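Local coordinates for protein glutaredoxin (Populus tremula x Populus tremuloides, PDB 2E7P) that binds a [2Fe-2S] cluster with glutathione as co-ligand and probably reduces glutathione-containing and other small disulfides as well as protein disulfides, at residues Arg35-Leu40 / Tyr47-Leu52. Numbering follows the deposited sequence.
Sequences RVKQLL and YKVVEL
K37 and L40 of helix 31-42 meet V49 and E51 of strand 48-51 and Y47 just before it, joining the last two elements of a beta-alpha-beta unit (strand 22-26, helix 31-42, strand 48-51) of the thioredoxin fold. The K37 chain, extended beyond CG, reaches across from the helix to place NZ 2.8 Å from E51 OE2 in a salt bridge. NZ approaches the syn side of the carboxylate and lies 16° out of its plane. A bend at chi2 (-79°) turns the E51 carboxylate back toward the helix, where OE2 meets NZ. Its other oxygen, OE1, is hydrogen-bonded to S26 OG, so both carboxylate oxygens are engaged; NZ adds a weak bond to the same hydroxyl. This polar cluster sits beside the glutathione site, the E51 side chain about 5 Å from that of K27. On the way, K37 CE rests 3.9 Å from V49 CG1. An alanine in place of K37 would probably leave E51 OE2 without its charged partner and strip V49 CG1 of its contact with the lysine chain. The Y47 phenol is held by T41, whose OG1 hydrogen-bonds both Y47 OH and the backbone O of K37. L40 packs on the same ring: CB approaches the CD2-CE2 side, while CD1 forms a CH-pi contact over one face, 4.1 Å from the centroid and 21° off the ring normal, with V49 CG2 in plane at the ring edge.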
loop_
_atom_site.group_PDB
_atom_site.type_symbol
_atom_site.label_atom_id
_atom_site.label_comp_id
_atom_site.label_asym_id
_atom_site.label_seq_id
_atom_site.Cartn_x
_atom_site.Cartn_y
_atom_site.Cartn_z
ATOM N N ARG C 35 -6.549 -4.093 -3.422
ATOM C CA ARG C 35 -6.740 -5.241 -4.328
ATOM C C ARG C 35 -7.684 -6.302 -3.691
ATOM O O ARG C 35 -8.596 -6.830 -4.337
ATOM C CB ARG C 35 -5.365 -5.846 -4.692
ATOM C CG ARG C 35 -5.386 -7.079 -5.682
ATOM C CD ARG C 35 -6.013 -6.764 -7.044
ATOM N NE ARG C 35 -5.990 -7.948 -7.901
ATOM C CZ ARG C 35 -6.980 -8.331 -8.711
ATOM N NH1 ARG C 35 -8.097 -7.612 -8.796
ATOM N NH2 ARG C 35 -6.853 -9.456 -9.434
ATOM N N VAL C 36 -7.484 -6.595 -2.418
ATOM C CA VAL C 36 -8.437 -7.460 -1.722
ATOM C C VAL C 36 -9.859 -6.900 -1.726
ATOM O O VAL C 36 -10.818 -7.612 -2.006
ATOM C CB VAL C 36 -7.960 -7.747 -0.289
ATOM C CG1 VAL C 36 -9.107 -8.304 0.586
ATOM C CG2 VAL C 36 -6.791 -8.727 -0.361
ATOM N N LYS C 37 -9.993 -5.616 -1.446
ATOM C CA LYS C 37 -11.288 -4.946 -1.474
ATOM C C LYS C 37 -11.926 -5.047 -2.859
ATOM O O LYS C 37 -13.136 -5.269 -2.969
ATOM C CB LYS C 37 -11.091 -3.467 -1.070
ATOM C CG LYS C 37 -10.831 -3.291 0.434
ATOM C CD LYS C 37 -10.230 -1.944 0.682
ATOM C CE LYS C 37 -9.670 -1.830 2.119
ATOM N NZ LYS C 37 -9.327 -0.425 2.410
ATOM N N GLN C 38 -11.115 -4.818 -3.894
ATOM C CA GLN C 38 -11.547 -4.960 -5.291
ATOM C C GLN C 38 -12.105 -6.366 -5.570
ATOM O O GLN C 38 -13.178 -6.517 -6.120
ATOM C CB GLN C 38 -10.373 -4.681 -6.245
ATOM C CG GLN C 38 -10.799 -4.688 -7.751
ATOM C CD GLN C 38 -9.656 -4.334 -8.669
ATOM O OE1 GLN C 38 -8.520 -4.736 -8.437
ATOM N NE2 GLN C 38 -9.954 -3.592 -9.741
ATOM N N LEU C 39 -11.352 -7.387 -5.179
ATOM C CA LEU C 39 -11.774 -8.783 -5.351
ATOM C C LEU C 39 -13.022 -9.126 -4.567
ATOM O O LEU C 39 -13.883 -9.819 -5.071
ATOM C CB LEU C 39 -10.617 -9.732 -4.964
ATOM C CG LEU C 39 -9.512 -9.649 -6.026
ATOM C CD1 LEU C 39 -8.182 -10.275 -5.558
ATOM C CD2 LEU C 39 -10.060 -10.254 -7.394
ATOM N N LEU C 40 -13.150 -8.632 -3.344
ATOM C CA LEU C 40 -14.425 -8.826 -2.601
ATOM C C LEU C 40 -15.617 -8.116 -3.249
ATOM O O LEU C 40 -16.681 -8.705 -3.434
ATOM C CB LEU C 40 -14.290 -8.453 -1.112
ATOM C CG LEU C 40 -13.295 -9.352 -0.368
ATOM C CD1 LEU C 40 -12.943 -8.720 1.002
ATOM C CD2 LEU C 40 -13.869 -10.781 -0.199
ATOM N N TYR C 47 -18.334 -6.667 3.460
ATOM C CA TYR C 47 -17.236 -7.019 4.353
ATOM C C TYR C 47 -16.992 -5.851 5.266
ATOM O O TYR C 47 -17.363 -4.738 4.956
ATOM C CB TYR C 47 -15.961 -7.389 3.551
ATOM C CG TYR C 47 -15.615 -6.387 2.469
ATOM C CD1 TYR C 47 -14.733 -5.314 2.715
ATOM C CD2 TYR C 47 -16.201 -6.476 1.198
ATOM C CE1 TYR C 47 -14.464 -4.372 1.701
ATOM C CE2 TYR C 47 -15.919 -5.547 0.201
ATOM C CZ TYR C 47 -15.064 -4.509 0.454
ATOM O OH TYR C 47 -14.815 -3.600 -0.572
ATOM N N LYS C 48 -16.362 -6.107 6.391
ATOM C CA LYS C 48 -15.980 -5.043 7.289
ATOM C C LYS C 48 -14.471 -4.789 7.158
ATOM O O LYS C 48 -13.684 -5.716 7.119
ATOM C CB LYS C 48 -16.347 -5.448 8.709
ATOM C CG LYS C 48 -15.778 -4.555 9.755
ATOM C CD LYS C 48 -16.167 -5.031 11.124
ATOM C CE LYS C 48 -15.529 -4.130 12.153
ATOM N NZ LYS C 48 -16.498 -3.933 13.218
ATOM N N VAL C 49 -14.081 -3.526 7.080
ATOM C CA VAL C 49 -12.687 -3.172 6.983
ATOM C C VAL C 49 -12.263 -2.573 8.323
ATOM O O VAL C 49 -12.904 -1.648 8.839
ATOM C CB VAL C 49 -12.410 -2.155 5.854
ATOM C CG1 VAL C 49 -10.943 -1.872 5.789
ATOM C CG2 VAL C 49 -12.872 -2.703 4.513
ATOM N N VAL C 50 -11.187 -3.110 8.885
ATOM C CA VAL C 50 -10.604 -2.521 10.085
ATOM C C VAL C 50 -9.345 -1.853 9.632
ATOM O O VAL C 50 -8.384 -2.515 9.379
ATOM C CB VAL C 50 -10.278 -3.617 11.125
ATOM C CG1 VAL C 50 -9.650 -2.999 12.399
ATOM C CG2 VAL C 50 -11.549 -4.442 11.437
ATOM N N GLU C 51 -9.349 -0.537 9.485
ATOM C CA GLU C 51 -8.127 0.140 9.094
ATOM C C GLU C 51 -7.255 0.329 10.322
ATOM O O GLU C 51 -7.540 1.163 11.170
ATOM C CB GLU C 51 -8.444 1.471 8.416
ATOM C CG GLU C 51 -9.403 1.334 7.223
ATOM C CD GLU C 51 -8.718 0.846 5.936
ATOM O OE1 GLU C 51 -7.571 0.357 5.985
ATOM O OE2 GLU C 51 -9.357 0.908 4.850
ATOM N N LEU C 52 -6.171 -0.441 10.422
ATOM C CA LEU C 52 -5.389 -0.423 11.652
ATOM C C LEU C 52 -4.703 0.926 11.913
ATOM O O LEU C 52 -4.551 1.319 13.060
ATOM C CB LEU C 52 -4.386 -1.578 11.682
ATOM C CG LEU C 52 -4.943 -3.018 11.731
ATOM C CD1 LEU C 52 -3.853 -4.013 11.359
ATOM C CD2 LEU C 52 -5.577 -3.397 13.082
#